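Local coordinates for protein NDP-N-acetyl-D-galactosaminuronic acid dehydrogenase (Methanosarcina mazei Go1, PDB 3G79) that probably oxidises UDP-N-acetyl-D-mannosamine to the corresponding uronic acid, using two molecules of NAD+ in the manner of the UDP-glucose/GDP-mannose dehydrogenase family, at residues E232-K235 and T236-T240; E376-R379 and D380-K384. All coordinates share one frame; numbering follows the deposited sequence.

Contacts 1 and 2 each span one continuous turn-to-turn stretch of a helix, and they follow one another along the chain, their centres about 31 Å and their nearest atoms about 18 Å apart, without contact. Contact 1, on helix 228-258 in the family's central region, is mostly buried, and the second subunit packs on part of it. Contact 2, on helix 375-385 of the UDP-binding region, is partly buried: Tyr-378 and Cys-382 turn to the interior, whereas Asp-380 and Leu-383 are exposed. Their chemistry follows this placing: threonine, lysine and asparagine with polar partners inside the fold in 232-240, sulfur-aromatic and aliphatic-guanidinium contacts in 376-384.

Contact 1 of 2, residues E232-K235 and T236-T240; sequences EVTK and TAENT
Thr-236 sets OG1 between its backbone N and carbonyl carbon (chi1 72°), turned back to Val-233 O, while the bend of Lys-235 at chi2 (76°) sends its chain past the Asn-239 amide. Val-233 O thus gains a second donor besides the helical one: Ala-237 N at 2.8 Å, nearly straight at the hydrogen (172°), and Thr-236 OG1 at 3.3 Å, tilted from the carbonyl plane. One residue on, Glu-238 N reaches Thr-234 O at 2.9 Å with a more bent N-H. There Thr-234 CG2 meets Glu-238 OE1 at 3.4 Å, while Thr-234 OG1 bonds back to Ala-230 O. Lys-235 CD passes 3.5 Å from Asn-239 ND2. Both side-chain nitrogens converge on Asp-297, which takes a hydrogen bond from Asn-239 ND2 and a long, weak ion pair from Lys-235 NZ; with Cys-293, touched by both, the grouping resembles the active-site cluster of UDP-glucose dehydrogenases. Helix 228-258 thus presents Lys-235, Thr-236 and Asn-239 to helix 293-305, whereas Val-233, Thr-234, Ala-237 and Glu-238 meet the second subunit. In the connection from strand 142-145 to helix 154-166, the backbone N atoms of Gly-152 and Thr-154 donate to the Glu-232 carboxylate.

Contact 2 of 2, residues E376-R379 and D380-K384; sequences EPYR and DLCLK
Asp-380 N donates to Glu-376 O at 2.9 Å, the shortest of four successive backbone bonds from N of i+4 to O of i; Leu-381 N to Pro-377 O, Cys-382 N to Tyr-378 O and Leu-383 N to Arg-379 O each measure 3.2 Å, evidence of regular alpha-helix. Upon this frame Arg-379 and Leu-383 meet one turn apart. The arginine chain is extended from CG to NE, and Leu-383 CD1 lies over the centre of one guanidinium face, 3.4 Å from Arg-379 CZ. Asp-380 OD1 stands 4.0 Å from Arg-379 NH1, beyond a salt bridge, with the carboxylate and guanidinium planes 56° apart. On the inner side, Tyr-378 holds its ring carbon CG opposite the backbone N (chi1 176°), bringing CE2 within 3.3 Å of Cys-382 SG. That sulfur sits 4.0 Å from the ring centroid and 40° off the normal, an oblique sulfur-aromatic contact. Helix 375-385 links strands 355-359 and 388-392 in a beta-alpha-beta unit; Tyr-378 packs on the first strand and helix 321-345, Arg-379 on Met-358 and Val-391, Cys-382 and Leu-383 on Val-389. Glu-376, bonded through OE2 to Tyr-399 OH, runs alongside Asp-380. Chemically, dispersion and polarisable sulfur serve the inner side, whereas the carboxylate oxygens Glu-376 OE1 and Asp-380 OD2, 4.7 Å apart, would probably repel mildly, a cost that Arg-379 may partly offset through space.

Contact 1 of 2, residues E232-K235 and T236-T240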
loop_
_atom_site.group_PDB
_atom_site.type_symbol
_atom_site.label_atom_id
_atom_site.label_comp_id
_atom_site.label_asym_id
_atom_site.label_seq_id
_atom_site.Cartn_x
_atom_site.Cartn_y
_atom_site.Cartn_z
ATOM N N GLU A 232 -6.325 5.116 19.226
ATOM C CA GLU A 232 -7.641 4.980 18.572
ATOM C C GLU A 232 -7.555 5.093 17.057
ATOM O O GLU A 232 -8.249 4.377 16.329
ATOM C CB GLU A 232 -8.625 6.045 19.077
ATOM C CG GLU A 232 -9.160 5.853 20.531
ATOM C CD GLU A 232 -9.608 7.177 21.067
ATOM O OE1 GLU A 232 -9.187 8.189 20.479
ATOM O OE2 GLU A 232 -10.400 7.241 21.994
ATOM N N VAL A 233 -6.730 6.023 16.597
ATOM C CA VAL A 233 -6.471 6.230 15.188
ATOM C C VAL A 233 -5.733 5.059 14.562
ATOM O O VAL A 233 -5.971 4.707 13.418
ATOM C CB VAL A 233 -5.718 7.547 14.997
ATOM C CG1 VAL A 233 -5.154 7.675 13.625
ATOM C CG2 VAL A 233 -6.687 8.685 15.300
ATOM N N THR A 234 -4.896 4.399 15.335
ATOM C CA THR A 234 -4.155 3.248 14.805
ATOM C C THR A 234 -5.045 2.179 14.227
ATOM O O THR A 234 -4.828 1.744 13.080
ATOM C CB THR A 234 -3.256 2.607 15.853
ATOM O OG1 THR A 234 -2.209 3.525 16.199
ATOM C CG2 THR A 234 -2.664 1.265 15.302
ATOM N N LYS A 235 -6.057 1.784 14.998
ATOM C CA LYS A 235 -7.018 0.803 14.522
ATOM C C LYS A 235 -7.853 1.261 13.325
ATOM O O LYS A 235 -8.161 0.448 12.438
ATOM C CB LYS A 235 -7.877 0.272 15.692
ATOM C CG LYS A 235 -9.354 0.300 15.505
ATOM C CD LYS A 235 -9.937 -0.779 14.607
ATOM C CE LYS A 235 -11.455 -0.411 14.497
ATOM N NZ LYS A 235 -12.384 -1.330 13.797
ATOM N N THR A 236 -8.211 2.545 13.249
ATOM C CA THR A 236 -8.946 2.972 12.055
ATOM C C THR A 236 -7.991 2.994 10.868
ATOM O O THR A 236 -8.325 2.448 9.820
ATOM C CB THR A 236 -9.787 4.306 12.184
ATOM O OG1 THR A 236 -8.916 5.437 12.230
ATOM C CG2 THR A 236 -10.674 4.299 13.411
ATOM N N ALA A 237 -6.795 3.553 11.049
ATOM C CA ALA A 237 -5.770 3.582 9.993
ATOM C C ALA A 237 -5.448 2.214 9.455
ATOM O O ALA A 237 -5.155 2.084 8.259
ATOM C CB ALA A 237 -4.501 4.237 10.463
ATOM N N GLU A 238 -5.490 1.173 10.286
ATOM C CA GLU A 238 -5.143 -0.143 9.705
ATOM C C GLU A 238 -6.211 -0.640 8.747
ATOM O O GLU A 238 -5.898 -1.206 7.718
ATOM C CB GLU A 238 -4.647 -1.212 10.713
ATOM C CG GLU A 238 -5.265 -1.240 12.070
ATOM C CD GLU A 238 -4.359 -1.895 13.127
ATOM O OE1 GLU A 238 -3.202 -1.482 13.319
ATOM O OE2 GLU A 238 -4.824 -2.815 13.806
ATOM N N ASN A 239 -7.470 -0.380 9.055
ATOM C CA ASN A 239 -8.529 -0.760 8.160
ATOM C C ASN A 239 -8.584 0.132 6.931
ATOM O O ASN A 239 -8.708 -0.347 5.829
ATOM C CB ASN A 239 -9.832 -0.767 8.919
ATOM C CG ASN A 239 -9.818 -1.796 10.013
ATOM O OD1 ASN A 239 -9.385 -2.923 9.788
ATOM N ND2 ASN A 239 -10.255 -1.423 11.210
ATOM N N THR A 240 -8.473 1.435 7.131
ATOM C CA THR A 240 -8.381 2.397 6.042
ATOM C C THR A 240 -7.270 2.058 4.979
ATOM O O THR A 240 -7.527 1.996 3.761
ATOM C CB THR A 240 -8.219 3.804 6.676
ATOM O OG1 THR A 240 -9.465 4.167 7.303
ATOM C CG2 THR A 240 -7.828 4.866 5.631
#

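Contact 2 of 2, residues E376-R379 and D380-K384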
loop_
_atom_site.group_PDB
_atom_site.type_symbol
_atom_site.label_atom_id
_atom_site.label_comp_id
_atom_site.label_asym_id
_atom_site.label_seq_id
_atom_site.Cartn_x
_atom_site.Cartn_y
_atom_site.Cartn_z
ATOM N N GLU A 376 -25.099 -8.377 -1.470
ATOM C CA GLU A 376 -26.413 -7.763 -1.328
ATOM C C GLU A 376 -26.648 -6.685 -2.394
ATOM O O GLU A 376 -27.537 -6.852 -3.207
ATOM C CB GLU A 376 -26.652 -7.239 0.083
ATOM C CG GLU A 376 -28.053 -6.841 0.350
ATOM C CD GLU A 376 -28.402 -6.952 1.824
ATOM O OE1 GLU A 376 -29.439 -6.381 2.229
ATOM O OE2 GLU A 376 -27.658 -7.634 2.575
ATOM N N PRO A 377 -25.835 -5.596 -2.431
ATOM C CA PRO A 377 -26.170 -4.631 -3.495
ATOM C C PRO A 377 -26.200 -5.240 -4.895
ATOM O O PRO A 377 -26.919 -4.735 -5.734
ATOM C CB PRO A 377 -25.094 -3.548 -3.374
ATOM C CG PRO A 377 -23.942 -4.221 -2.678
ATOM C CD PRO A 377 -24.566 -5.234 -1.753
ATOM N N TYR A 378 -25.459 -6.318 -5.140
ATOM C CA TYR A 378 -25.495 -6.984 -6.443
ATOM C C TYR A 378 -26.830 -7.652 -6.647
ATOM O O TYR A 378 -27.491 -7.432 -7.670
ATOM C CB TYR A 378 -24.387 -8.011 -6.592
ATOM C CG TYR A 378 -24.483 -8.763 -7.919
ATOM C CD1 TYR A 378 -23.634 -8.449 -9.007
ATOM C CD2 TYR A 378 -25.426 -9.800 -8.091
ATOM C CE1 TYR A 378 -23.743 -9.141 -10.212
ATOM C CE2 TYR A 378 -25.530 -10.470 -9.267
ATOM C CZ TYR A 378 -24.697 -10.135 -10.346
ATOM O OH TYR A 378 -24.831 -10.856 -11.533
ATOM N N ARG A 379 -27.230 -8.473 -5.680
ATOM C CA ARG A 379 -28.526 -9.135 -5.749
ATOM C C ARG A 379 -29.630 -8.119 -5.999
ATOM O O ARG A 379 -30.562 -8.379 -6.771
ATOM C CB ARG A 379 -28.808 -9.943 -4.477
ATOM C CG ARG A 379 -30.203 -10.517 -4.420
ATOM C CD ARG A 379 -30.442 -11.262 -3.150
ATOM N NE ARG A 379 -31.797 -11.736 -3.094
ATOM C CZ ARG A 379 -32.838 -11.120 -2.523
ATOM N NH1 ARG A 379 -32.738 -9.926 -1.928
ATOM N NH2 ARG A 379 -34.025 -11.713 -2.571
ATOM N N ASP A 380 -29.501 -6.950 -5.390
ATOM C CA ASP A 380 -30.514 -5.916 -5.518
ATOM C C ASP A 380 -30.633 -5.317 -6.905
ATOM O O ASP A 380 -31.760 -5.069 -7.372
ATOM C CB ASP A 380 -30.333 -4.844 -4.433
ATOM C CG ASP A 380 -30.964 -5.262 -3.103
ATOM O OD1 ASP A 380 -31.837 -6.160 -3.110
ATOM O OD2 ASP A 380 -30.602 -4.701 -2.049
ATOM N N LEU A 381 -29.486 -5.097 -7.565
ATOM C CA LEU A 381 -29.444 -4.658 -8.965
ATOM C C LEU A 381 -30.131 -5.642 -9.907
ATOM O O LEU A 381 -30.897 -5.237 -10.799
ATOM C CB LEU A 381 -28.005 -4.403 -9.423
ATOM C CG LEU A 381 -27.330 -3.163 -8.795
ATOM C CD1 LEU A 381 -25.827 -3.185 -8.986
ATOM C CD2 LEU A 381 -27.948 -1.800 -9.237
ATOM N N CYS A 382 -29.914 -6.933 -9.713
ATOM C CA CYS A 382 -30.551 -7.876 -10.606
ATOM C C CYS A 382 -32.070 -7.901 -10.467
ATOM O O CYS A 382 -32.782 -7.951 -11.463
ATOM C CB CYS A 382 -30.025 -9.255 -10.367
ATOM S SG CYS A 382 -28.285 -9.295 -10.558
ATOM N N LEU A 383 -32.546 -7.860 -9.224
ATOM C CA LEU A 383 -33.956 -7.999 -8.915
ATOM C C LEU A 383 -34.772 -6.828 -9.469
ATOM O O LEU A 383 -35.947 -6.986 -9.832
ATOM C CB LEU A 383 -34.142 -8.170 -7.400
ATOM C CG LEU A 383 -33.881 -9.588 -6.861
ATOM C CD1 LEU A 383 -33.739 -9.579 -5.374
ATOM C CD2 LEU A 383 -34.994 -10.589 -7.260
ATOM N N LYS A 384 -34.132 -5.672 -9.589
ATOM C CA LYS A 384 -34.823 -4.472 -10.023
ATOM C C LYS A 384 -34.934 -4.474 -11.524
ATOM O O LYS A 384 -35.924 -4.010 -12.087
ATOM C CB LYS A 384 -34.032 -3.240 -9.597
ATOM C CG LYS A 384 -34.864 -2.146 -8.905
ATOM C CD LYS A 384 -33.965 -0.947 -8.675
ATOM C CE LYS A 384 -33.785 -0.180 -9.977
ATOM N NZ LYS A 384 -32.347 0.117 -10.181
#